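Local atomic coordinates of tailspike protein (Siphovirus 9NA, PDB entry 3RIQ), a protein that binds the lipopolysaccharide receptor on Salmonella for the siphovirus 9NA and, as an endorhamnosidase, probably cleaves its O-antigen chains. Residues A[274-285]-A[320-328]; A[362-373]-A[387-398]. All blocks are in the same frame, centred on the assembly; numbering follows the deposited sequence.

Contact 1 of 2, residues A[274-285]-A[320-328]; sequences QCYYDGIDVNAD and CMGIGAWWD
D328 reaches across to the backbone of A284 and D285 with both carboxylate oxygens. D328 OD1 takes a bond from A284 N at 2.7 Å, from above the carboxylate plane, and D328 OD2 takes one from D285 N at 3.0 Å on its syn side. A carboxylate suits this place because its two acceptors meet two successive amides. CG of D328 sits between its own backbone N and carbonyl carbon (chi1 74°), which turns the group toward 274-285. A water links D328 OD2 to D285 OD2, probably easing the closeness of two acids; D285 has R261 and R292 as salt-bridge partners.

D278 divides its oxygens between a backbone amide and an indole. D278 OD1 receives I323 N at 2.9 Å through the anti lone pair, nearly straight at 169°, while OD2 draws a weak bond from W326 NE1.

Between these side-chain bridges run parallel strands 281-282 and 326-327, stacked in successive coils of the right-handed beta-helix: V282 N donates to W326 O at 3.0 Å, and just before the strands G279 N donates to I323 O.

The W326 ring is sandwiched. N283 ND2 lies 3.2 Å above one face near the rim, and I323 CD1 covers the opposite face. An amide suits the spot because N283 ND2 can lie over the indole while donating to D281 OD1 (2.8 Å). C275 SG and C320 SG touch without a disulfide at 3.5 Å, and the Y276 ring lies alongside M321. I280 CG1 meets A325 CB, and V282 CB meets W327 CB on the face the strands share.

Contact 2 of 2, residues A[362-373]-A[387-398]; sequences VCANKDLTNLNQ and VHAYTTQGYAVY
Q393 stretches into the loop 362-373, and its side-chain oxygen is gripped twice. N365 ND2 approaches Q393 OE1 in the carbonyl plane, on a lone pair, at 2.9 Å and 168°, whereas N370 N comes to Q393 OE1 from above that plane at 2.8 Å. The N365 and Q393 amides are nearly coplanar, while the N370 amide stacks on that of Q393. A glutamine suits the place because its extended chain carries a planar amide far enough to reach both donors. T391 OG1 accepts from Q393 N in an ST turn that steadies its base.

The closely packed part centres on Q373, against V387 and A389. Q373, bent at chi2 (-76°), lays its CD 3.7 Å from A389 CB and is bonded to both N and O of A364. Its backbone N donates to Y395 O, and C363 N to H388 O at 2.9 Å, the latter beside the parallel bridge of V362 with H388. N372 OD1 takes a bond from Y395 N at 2.8 Å, at the edge of that tyrosine's ring.

The outer side is looser: L368 and N370 are exposed, L368 CD2 rests against T391 OG1 and CB, and a water joins N370 OD1 to G394 N.

The loop connects strand 355-362 to strand 374-376, while 387-398 passes from strand 381-388 into 397-399. H388 ND1 bonds to R383 of the second subunit, while Y395 and Y398 pack on L418 of strand 417-419 in their own chain.

How the contacts relate
Going from the N terminus, the chain first runs through 274-285, passes strand 311-318 and returns at 320-328, where contact 1 closes a loop with 34 residues between its segments. Only then does it reach 362-373; after strands 374-376 and 381-388 it closes contact 2 at 387-398, with 13 residues between. The two are therefore in series and neither nest nor cross. Each joins consecutive coils of the same beta-helix: contact 1 deep in the stack, contact 2 farther toward the C terminus at the loop corner beside another subunit. Their centres lie about 16 Å apart, and they touch where M321 SD packs against D367 OD2.

Contact 1 of 2, residues A[274-285]-A[320-328]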
loop_
_atom_site.group_PDB
_atom_site.type_symbol
_atom_site.label_atom_id
_atom_site.label_comp_id
_atom_site.label_asym_id
_atom_site.label_seq_id
_atom_site.Cartn_x
_atom_site.Cartn_y
_atom_site.Cartn_z
ATOM N N GLN A 274 3.169 -20.361 -0.681
ATOM C CA GLN A 274 3.007 -21.819 -0.511
ATOM C C GLN A 274 3.574 -22.374 0.794
ATOM O O GLN A 274 4.210 -23.431 0.796
ATOM C CB GLN A 274 3.562 -22.578 -1.713
ATOM C CG GLN A 274 2.756 -22.285 -2.984
ATOM C CD GLN A 274 3.320 -23.022 -4.189
ATOM O OE1 GLN A 274 4.552 -23.037 -4.431
ATOM N NE2 GLN A 274 2.438 -23.648 -4.952
ATOM N N CYS A 275 3.336 -21.693 1.919
ATOM C CA CYS A 275 3.625 -22.361 3.222
ATOM C C CYS A 275 2.567 -23.451 3.472
ATOM O O CYS A 275 1.482 -23.431 2.866
ATOM C CB CYS A 275 3.675 -21.367 4.379
ATOM S SG CYS A 275 2.109 -20.480 4.673
ATOM N N TYR A 276 2.899 -24.422 4.315
ATOM C CA TYR A 276 1.974 -25.532 4.537
ATOM C C TYR A 276 0.898 -25.209 5.567
ATOM O O TYR A 276 -0.212 -25.771 5.502
ATOM C CB TYR A 276 2.737 -26.804 4.906
ATOM C CG TYR A 276 1.913 -28.065 4.825
ATOM C CD1 TYR A 276 1.259 -28.449 3.631
ATOM C CD2 TYR A 276 1.818 -28.916 5.924
ATOM C CE1 TYR A 276 0.523 -29.661 3.551
ATOM C CE2 TYR A 276 1.119 -30.113 5.851
ATOM C CZ TYR A 276 0.446 -30.471 4.659
ATOM O OH TYR A 276 -0.273 -31.668 4.581
ATOM N N TYR A 277 1.200 -24.292 6.503
ATOM C CA TYR A 277 0.151 -23.781 7.366
ATOM C C TYR A 277 -0.254 -22.357 6.934
ATOM O O TYR A 277 -0.648 -22.178 5.765
ATOM C CB TYR A 277 0.508 -23.981 8.840
ATOM C CG TYR A 277 0.312 -25.440 9.243
ATOM C CD1 TYR A 277 -0.929 -25.867 9.744
ATOM C CD2 TYR A 277 1.302 -26.400 9.033
ATOM C CE1 TYR A 277 -1.140 -27.204 10.110
ATOM C CE2 TYR A 277 1.110 -27.731 9.385
ATOM C CZ TYR A 277 -0.110 -28.141 9.915
ATOM O OH TYR A 277 -0.302 -29.477 10.256
ATOM N N ASP A 278 -0.145 -21.338 7.787
ATOM C CA ASP A 278 -0.889 -20.086 7.526
ATOM C C ASP A 278 0.043 -18.999 6.993
ATOM O O ASP A 278 1.191 -18.881 7.438
ATOM C CB ASP A 278 -1.545 -19.626 8.830
ATOM C CG ASP A 278 -2.265 -20.773 9.502
ATOM O OD1 ASP A 278 -3.048 -21.438 8.778
ATOM O OD2 ASP A 278 -1.985 -21.073 10.686
ATOM N N GLY A 279 -0.434 -18.210 6.038
ATOM C CA GLY A 279 0.432 -17.193 5.411
ATOM C C GLY A 279 1.180 -16.335 6.424
ATOM O O GLY A 279 2.378 -16.053 6.262
ATOM N N ILE A 280 0.466 -15.860 7.441
ATOM C CA ILE A 280 1.114 -15.421 8.673
ATOM C C ILE A 280 0.282 -16.024 9.796
ATOM O O ILE A 280 -0.931 -16.212 9.634
ATOM C CB ILE A 280 1.181 -13.856 8.813
ATOM C CG1 ILE A 280 -0.216 -13.210 8.902
ATOM C CG2 ILE A 280 2.008 -13.247 7.687
ATOM C CD1 ILE A 280 -0.171 -11.700 9.115
ATOM N N ASP A 281 0.933 -16.339 10.923
ATOM C CA ASP A 281 0.216 -16.870 12.108
ATOM C C ASP A 281 0.575 -15.937 13.256
ATOM O O ASP A 281 1.598 -16.143 13.925
ATOM C CB ASP A 281 0.677 -18.305 12.434
ATOM C CG ASP A 281 0.104 -18.816 13.745
ATOM O OD1 ASP A 281 -0.805 -18.139 14.296
ATOM O OD2 ASP A 281 0.539 -19.906 14.209
ATOM N N VAL A 282 -0.230 -14.901 13.462
ATOM C CA VAL A 282 0.057 -13.940 14.534
ATOM C C VAL A 282 -0.985 -14.184 15.628
ATOM O O VAL A 282 -1.810 -13.316 15.934
ATOM C CB VAL A 282 0.062 -12.483 14.012
ATOM C CG1 VAL A 282 0.497 -11.509 15.118
ATOM C CG2 VAL A 282 1.042 -12.345 12.824
ATOM N N ASN A 283 -0.991 -15.414 16.164
ATOM C CA ASN A 283 -1.873 -15.774 17.268
ATOM C C ASN A 283 -1.099 -15.914 18.572
ATOM O O ASN A 283 0.102 -16.256 18.566
ATOM C CB ASN A 283 -2.570 -17.111 16.961
ATOM C CG ASN A 283 -3.670 -16.965 15.914
ATOM O OD1 ASN A 283 -4.865 -16.896 16.255
ATOM N ND2 ASN A 283 -3.284 -16.900 14.639
ATOM N N ALA A 284 -1.790 -15.720 19.693
ATOM C CA ALA A 284 -1.174 -15.862 21.027
ATOM C C ALA A 284 -1.781 -17.022 21.829
ATOM O O ALA A 284 -1.052 -17.671 22.565
ATOM C CB ALA A 284 -1.290 -14.551 21.806
ATOM N N ASP A 285 -3.091 -17.273 21.688
ATOM C CA ASP A 285 -3.736 -18.429 22.323
ATOM C C ASP A 285 -4.106 -19.465 21.265
ATOM O O ASP A 285 -4.503 -19.101 20.132
ATOM C CB ASP A 285 -5.019 -17.997 23.049
ATOM C CG ASP A 285 -4.763 -17.182 24.293
ATOM O OD1 ASP A 285 -3.748 -17.430 24.995
ATOM O OD2 ASP A 285 -5.570 -16.255 24.556
ATOM N N CYS A 320 -1.239 -20.652 0.002
ATOM C CA CYS A 320 -0.896 -21.246 1.273
ATOM C C CYS A 320 -1.915 -22.322 1.630
ATOM O O CYS A 320 -3.112 -22.147 1.386
ATOM C CB CYS A 320 -0.862 -20.155 2.338
ATOM S SG CYS A 320 0.516 -18.950 2.019
ATOM N N MET A 321 -1.431 -23.453 2.166
ATOM C CA MET A 321 -2.306 -24.584 2.421
ATOM C C MET A 321 -3.247 -24.375 3.608
ATOM O O MET A 321 -4.338 -24.987 3.667
ATOM C CB MET A 321 -1.454 -25.842 2.580
ATOM C CG MET A 321 -2.220 -27.154 2.768
ATOM S SD MET A 321 -3.449 -27.567 1.490
ATOM C CE MET A 321 -2.398 -28.063 0.109
ATOM N N GLY A 322 -2.853 -23.485 4.519
ATOM C CA GLY A 322 -3.665 -23.117 5.678
ATOM C C GLY A 322 -4.489 -21.864 5.383
ATOM O O GLY A 322 -5.035 -21.674 4.262
ATOM N N ILE A 323 -4.596 -21.009 6.401
ATOM C CA ILE A 323 -5.345 -19.760 6.299
ATOM C C ILE A 323 -4.463 -18.715 5.635
ATOM O O ILE A 323 -3.251 -18.696 5.836
ATOM C CB ILE A 323 -5.824 -19.326 7.706
ATOM C CG1 ILE A 323 -6.795 -20.391 8.256
ATOM C CG2 ILE A 323 -6.480 -17.926 7.705
ATOM C CD1 ILE A 323 -7.170 -20.180 9.738
ATOM N N GLY A 324 -5.071 -17.865 4.802
ATOM C CA GLY A 324 -4.266 -16.915 4.034
ATOM C C GLY A 324 -3.476 -15.960 4.925
ATOM O O GLY A 324 -2.311 -15.672 4.637
ATOM N N ALA A 325 -4.094 -15.484 6.006
ATOM C CA ALA A 325 -3.432 -14.600 7.011
ATOM C C ALA A 325 -4.385 -14.581 8.184
ATOM O O ALA A 325 -5.615 -14.419 7.998
ATOM C CB ALA A 325 -3.255 -13.166 6.475
ATOM N N TRP A 326 -3.852 -14.752 9.391
ATOM C CA TRP A 326 -4.710 -14.667 10.569
ATOM C C TRP A 326 -3.997 -14.252 11.845
ATOM O O TRP A 326 -2.741 -14.247 11.937
ATOM C CB TRP A 326 -5.525 -15.944 10.796
ATOM C CG TRP A 326 -4.847 -17.147 11.434
ATOM C CD1 TRP A 326 -3.558 -17.616 11.239
ATOM C CD2 TRP A 326 -5.497 -18.104 12.285
ATOM N NE1 TRP A 326 -3.372 -18.814 11.961
ATOM C CE2 TRP A 326 -4.546 -19.122 12.606
ATOM C CE3 TRP A 326 -6.801 -18.208 12.800
ATOM C CZ2 TRP A 326 -4.870 -20.225 13.418
ATOM C CZ3 TRP A 326 -7.135 -19.316 13.603
ATOM C CH2 TRP A 326 -6.172 -20.303 13.900
ATOM N N TRP A 327 -4.827 -13.882 12.813
ATOM C CA TRP A 327 -4.367 -13.356 14.109
ATOM C C TRP A 327 -5.474 -13.542 15.133
ATOM O O TRP A 327 -6.644 -13.775 14.768
ATOM C CB TRP A 327 -4.009 -11.847 14.017
ATOM C CG TRP A 327 -5.153 -11.009 13.480
ATOM C CD1 TRP A 327 -6.178 -10.437 14.202
ATOM C CD2 TRP A 327 -5.421 -10.730 12.109
ATOM N NE1 TRP A 327 -7.063 -9.790 13.349
ATOM C CE2 TRP A 327 -6.625 -9.956 12.058
ATOM C CE3 TRP A 327 -4.758 -11.046 10.909
ATOM C CZ2 TRP A 327 -7.191 -9.528 10.837
ATOM C CZ3 TRP A 327 -5.287 -10.595 9.713
ATOM C CH2 TRP A 327 -6.497 -9.830 9.686
ATOM N N ASP A 328 -5.091 -13.464 16.402
ATOM C CA ASP A 328 -6.098 -13.341 17.492
ATOM C C ASP A 328 -5.739 -12.092 18.311
ATOM O O ASP A 328 -4.962 -11.246 17.865
ATOM C CB ASP A 328 -6.192 -14.605 18.384
ATOM C CG ASP A 328 -4.999 -14.756 19.331
ATOM O OD1 ASP A 328 -3.947 -14.147 19.034
ATOM O OD2 ASP A 328 -5.119 -15.472 20.363
HETATM O O HOH W 1 -1.946 -12.006 18.623
HETATM O O HOH W 2 -5.118 -13.964 22.802
#

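Contact 2 of 2, residues A[362-373]-A[387-398]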
loop_
_atom_site.group_PDB
_atom_site.type_symbol
_atom_site.label_atom_id
_atom_site.label_comp_id
_atom_site.label_asym_id
_atom_site.label_seq_id
_atom_site.Cartn_x
_atom_site.Cartn_y
_atom_site.Cartn_z
ATOM N N VAL A 362 -8.828 -13.291 -2.651
ATOM C CA VAL A 362 -9.190 -13.875 -3.939
ATOM C C VAL A 362 -9.004 -15.366 -3.859
ATOM O O VAL A 362 -7.947 -15.873 -3.413
ATOM C CB VAL A 362 -8.293 -13.320 -5.068
ATOM C CG1 VAL A 362 -8.596 -14.025 -6.404
ATOM C CG2 VAL A 362 -8.436 -11.765 -5.217
ATOM N N CYS A 363 -10.058 -16.071 -4.258
ATOM C CA CYS A 363 -10.022 -17.538 -4.333
ATOM C C CYS A 363 -9.562 -18.235 -3.043
ATOM O O CYS A 363 -8.683 -19.122 -3.113
ATOM C CB CYS A 363 -9.147 -17.996 -5.511
ATOM S SG CYS A 363 -9.327 -19.770 -5.948
ATOM N N ALA A 364 -10.096 -17.828 -1.887
ATOM C CA ALA A 364 -9.863 -18.601 -0.663
ATOM C C ALA A 364 -10.780 -19.830 -0.648
ATOM O O ALA A 364 -11.566 -20.061 -1.599
ATOM C CB ALA A 364 -10.050 -17.732 0.585
ATOM N N ASN A 365 -10.687 -20.645 0.405
ATOM C CA ASN A 365 -11.450 -21.900 0.431
ATOM C C ASN A 365 -11.196 -22.684 -0.864
ATOM O O ASN A 365 -12.130 -23.283 -1.459
ATOM C CB ASN A 365 -12.962 -21.611 0.669
ATOM C CG ASN A 365 -13.830 -22.880 0.734
ATOM O OD1 ASN A 365 -13.454 -23.919 1.314
ATOM N ND2 ASN A 365 -15.013 -22.786 0.148
ATOM N N LYS A 366 -9.926 -22.709 -1.283
ATOM C CA LYS A 366 -9.592 -23.282 -2.575
ATOM C C LYS A 366 -9.917 -24.772 -2.587
ATOM O O LYS A 366 -10.219 -25.335 -3.652
ATOM C CB LYS A 366 -8.116 -23.003 -2.931
ATOM C CG LYS A 366 -7.658 -23.452 -4.345
ATOM C CD LYS A 366 -6.141 -23.206 -4.497
ATOM C CE LYS A 366 -5.622 -23.643 -5.857
ATOM N NZ LYS A 366 -4.154 -23.526 -6.009
ATOM N N ASP A 367 -9.918 -25.407 -1.423
ATOM C CA ASP A 367 -10.217 -26.840 -1.422
ATOM C C ASP A 367 -11.691 -27.207 -1.214
ATOM O O ASP A 367 -12.035 -28.404 -1.057
ATOM C CB ASP A 367 -9.315 -27.571 -0.452
ATOM C CG ASP A 367 -7.881 -27.624 -0.935
ATOM O OD1 ASP A 367 -7.603 -27.617 -2.166
ATOM O OD2 ASP A 367 -7.030 -27.695 -0.077
ATOM N N LEU A 368 -12.566 -26.201 -1.247
ATOM C CA LEU A 368 -14.028 -26.446 -1.266
ATOM C C LEU A 368 -14.527 -27.274 -0.061
ATOM O O LEU A 368 -15.329 -28.210 -0.220
ATOM C CB LEU A 368 -14.469 -27.087 -2.607
ATOM C CG LEU A 368 -14.057 -26.343 -3.886
ATOM C CD1 LEU A 368 -14.489 -27.120 -5.147
ATOM C CD2 LEU A 368 -14.625 -24.908 -3.912
ATOM N N THR A 369 -14.086 -26.903 1.133
ATOM C CA THR A 369 -14.490 -27.569 2.357
ATOM C C THR A 369 -15.477 -26.712 3.144
ATOM O O THR A 369 -15.577 -26.803 4.380
ATOM C CB THR A 369 -13.280 -27.997 3.211
ATOM O OG1 THR A 369 -12.555 -26.839 3.644
ATOM C CG2 THR A 369 -12.339 -28.927 2.406
ATOM N N ASN A 370 -16.210 -25.867 2.420
ATOM C CA ASN A 370 -17.307 -25.098 3.005
ATOM C C ASN A 370 -16.882 -24.040 3.999
ATOM O O ASN A 370 -17.626 -23.684 4.920
ATOM C CB ASN A 370 -18.390 -26.014 3.589
ATOM C CG ASN A 370 -19.595 -26.087 2.699
ATOM O OD1 ASN A 370 -20.083 -25.051 2.214
ATOM N ND2 ASN A 370 -20.093 -27.296 2.467
ATOM N N LEU A 371 -15.694 -23.507 3.770
ATOM C CA LEU A 371 -15.148 -22.451 4.600
ATOM C C LEU A 371 -15.439 -21.080 3.973
ATOM O O LEU A 371 -15.603 -20.962 2.784
ATOM C CB LEU A 371 -13.624 -22.646 4.772
ATOM C CG LEU A 371 -13.225 -23.984 5.386
ATOM C CD1 LEU A 371 -11.691 -24.014 5.473
ATOM C CD2 LEU A 371 -13.863 -24.170 6.755
ATOM N N ASN A 372 -15.504 -20.062 4.815
ATOM C CA ASN A 372 -15.770 -18.693 4.382
ATOM C C ASN A 372 -14.523 -17.958 3.875
ATOM O O ASN A 372 -13.399 -18.351 4.178
ATOM C CB ASN A 372 -16.439 -17.945 5.533
ATOM C CG ASN A 372 -17.690 -18.636 6.005
ATOM O OD1 ASN A 372 -18.544 -18.988 5.197
ATOM N ND2 ASN A 372 -17.800 -18.846 7.276
ATOM N N GLN A 373 -14.712 -16.923 3.058
ATOM C CA GLN A 373 -13.564 -16.175 2.532
ATOM C C GLN A 373 -12.906 -15.343 3.616
ATOM O O GLN A 373 -11.706 -15.384 3.748
ATOM C CB GLN A 373 -13.953 -15.278 1.341
ATOM C CG GLN A 373 -14.617 -16.076 0.207
ATOM C CD GLN A 373 -13.650 -16.889 -0.604
ATOM O OE1 GLN A 373 -12.674 -16.364 -1.128
ATOM N NE2 GLN A 373 -13.933 -18.172 -0.742
ATOM N N VAL A 387 -13.609 -9.005 -1.877
ATOM C CA VAL A 387 -13.567 -10.459 -1.976
ATOM C C VAL A 387 -13.869 -10.898 -3.410
ATOM O O VAL A 387 -14.763 -10.348 -4.063
ATOM C CB VAL A 387 -14.611 -11.066 -1.026
ATOM C CG1 VAL A 387 -14.748 -12.578 -1.221
ATOM C CG2 VAL A 387 -14.214 -10.779 0.440
ATOM N N HIS A 388 -13.144 -11.888 -3.906
ATOM C CA HIS A 388 -13.500 -12.514 -5.179
ATOM C C HIS A 388 -13.434 -14.006 -4.998
ATOM O O HIS A 388 -12.387 -14.601 -5.175
ATOM C CB HIS A 388 -12.570 -12.064 -6.315
ATOM C CG HIS A 388 -13.042 -12.481 -7.669
ATOM N ND1 HIS A 388 -12.538 -11.945 -8.828
ATOM C CD2 HIS A 388 -14.025 -13.340 -8.043
ATOM C CE1 HIS A 388 -13.159 -12.485 -9.867
ATOM N NE2 HIS A 388 -14.074 -13.326 -9.417
ATOM N N ALA A 389 -14.555 -14.596 -4.606
ATOM C CA ALA A 389 -14.634 -16.029 -4.378
ATOM C C ALA A 389 -14.798 -16.719 -5.726
ATOM O O ALA A 389 -15.528 -16.217 -6.596
ATOM C CB ALA A 389 -15.825 -16.325 -3.487
ATOM N N TYR A 390 -14.148 -17.860 -5.909
ATOM C CA TYR A 390 -14.301 -18.652 -7.148
ATOM C C TYR A 390 -15.208 -19.851 -6.889
ATOM O O TYR A 390 -15.233 -20.837 -7.674
ATOM C CB TYR A 390 -12.914 -19.121 -7.632
ATOM C CG TYR A 390 -11.957 -18.052 -8.184
ATOM C CD1 TYR A 390 -12.211 -16.677 -8.043
ATOM C CD2 TYR A 390 -10.738 -18.424 -8.772
ATOM C CE1 TYR A 390 -11.331 -15.720 -8.545
ATOM C CE2 TYR A 390 -9.829 -17.455 -9.248
ATOM C CZ TYR A 390 -10.133 -16.100 -9.118
ATOM O OH TYR A 390 -9.234 -15.122 -9.586
ATOM N N THR A 391 -15.935 -19.766 -5.779
ATOM C CA THR A 391 -16.954 -20.738 -5.399
ATOM C C THR A 391 -18.138 -20.019 -4.745
ATOM O O THR A 391 -17.974 -18.911 -4.170
ATOM C CB THR A 391 -16.387 -21.769 -4.391
ATOM O OG1 THR A 391 -17.419 -22.720 -4.025
ATOM C CG2 THR A 391 -15.877 -21.064 -3.123
ATOM N N THR A 392 -19.310 -20.666 -4.818
ATOM C CA THR A 392 -20.529 -20.202 -4.129
ATOM C C THR A 392 -20.638 -20.701 -2.686
ATOM O O THR A 392 -21.560 -20.285 -1.980
ATOM C CB THR A 392 -21.844 -20.575 -4.900
ATOM O OG1 THR A 392 -21.920 -21.994 -5.036
ATOM C CG2 THR A 392 -21.824 -19.932 -6.295
ATOM N N GLN A 393 -19.732 -21.575 -2.246
ATOM C CA GLN A 393 -19.762 -22.049 -0.861
ATOM C C GLN A 393 -19.609 -20.914 0.142
ATOM O O GLN A 393 -18.786 -19.980 -0.046
ATOM C CB GLN A 393 -18.640 -23.046 -0.576
ATOM C CG GLN A 393 -18.801 -24.371 -1.268
ATOM C CD GLN A 393 -17.802 -25.425 -0.780
ATOM O OE1 GLN A 393 -16.753 -25.104 -0.212
ATOM N NE2 GLN A 393 -18.127 -26.697 -1.021
ATOM N N GLY A 394 -20.383 -20.994 1.216
ATOM C CA GLY A 394 -20.165 -20.123 2.384
ATOM C C GLY A 394 -20.443 -18.647 2.146
ATOM O O GLY A 394 -21.310 -18.269 1.308
ATOM N N TYR A 395 -19.734 -17.812 2.905
ATOM C CA TYR A 395 -19.935 -16.352 2.889
ATOM C C TYR A 395 -18.673 -15.668 2.370
ATOM O O TYR A 395 -17.557 -16.150 2.584
ATOM C CB TYR A 395 -20.124 -15.865 4.325
ATOM C CG TYR A 395 -21.477 -16.255 4.915
ATOM C CD1 TYR A 395 -22.504 -15.335 5.008
ATOM C CD2 TYR A 395 -21.709 -17.552 5.370
ATOM C CE1 TYR A 395 -23.761 -15.707 5.535
ATOM C CE2 TYR A 395 -22.930 -17.936 5.918
ATOM C CZ TYR A 395 -23.951 -17.010 5.998
ATOM O OH TYR A 395 -25.156 -17.413 6.530
ATOM N N ALA A 396 -18.863 -14.519 1.733
ATOM C CA ALA A 396 -17.736 -13.626 1.458
ATOM C C ALA A 396 -17.174 -13.024 2.749
ATOM O O ALA A 396 -15.944 -13.007 2.955
ATOM C CB ALA A 396 -18.163 -12.513 0.502
ATOM N N VAL A 397 -18.078 -12.523 3.603
ATOM C CA VAL A 397 -17.715 -11.993 4.912
ATOM C C VAL A 397 -18.628 -12.591 5.962
ATOM O O VAL A 397 -19.857 -12.320 5.976
ATOM C CB VAL A 397 -17.779 -10.444 4.976
ATOM C CG1 VAL A 397 -17.363 -9.937 6.361
ATOM C CG2 VAL A 397 -16.851 -9.826 3.900
ATOM N N TYR A 398 -18.023 -13.371 6.867
ATOM C CA TYR A 398 -18.766 -13.963 7.973
ATOM C C TYR A 398 -18.204 -13.339 9.246
ATOM O O TYR A 398 -17.144 -13.729 9.745
ATOM C CB TYR A 398 -18.635 -15.491 7.987
ATOM C CG TYR A 398 -19.522 -16.146 9.026
ATOM C CD1 TYR A 398 -20.828 -16.487 8.713
ATOM C CD2 TYR A 398 -19.062 -16.421 10.329
ATOM C CE1 TYR A 398 -21.661 -17.087 9.656
ATOM C CE2 TYR A 398 -19.885 -17.012 11.268
ATOM C CZ TYR A 398 -21.191 -17.329 10.926
ATOM O OH TYR A 398 -22.041 -17.928 11.838
HETATM O O HOH W 3 -12.735 -19.391 -4.077
HETATM O O HOH W 4 -16.065 -19.792 0.314
HETATM O O HOH W 5 -21.976 -23.263 1.795
#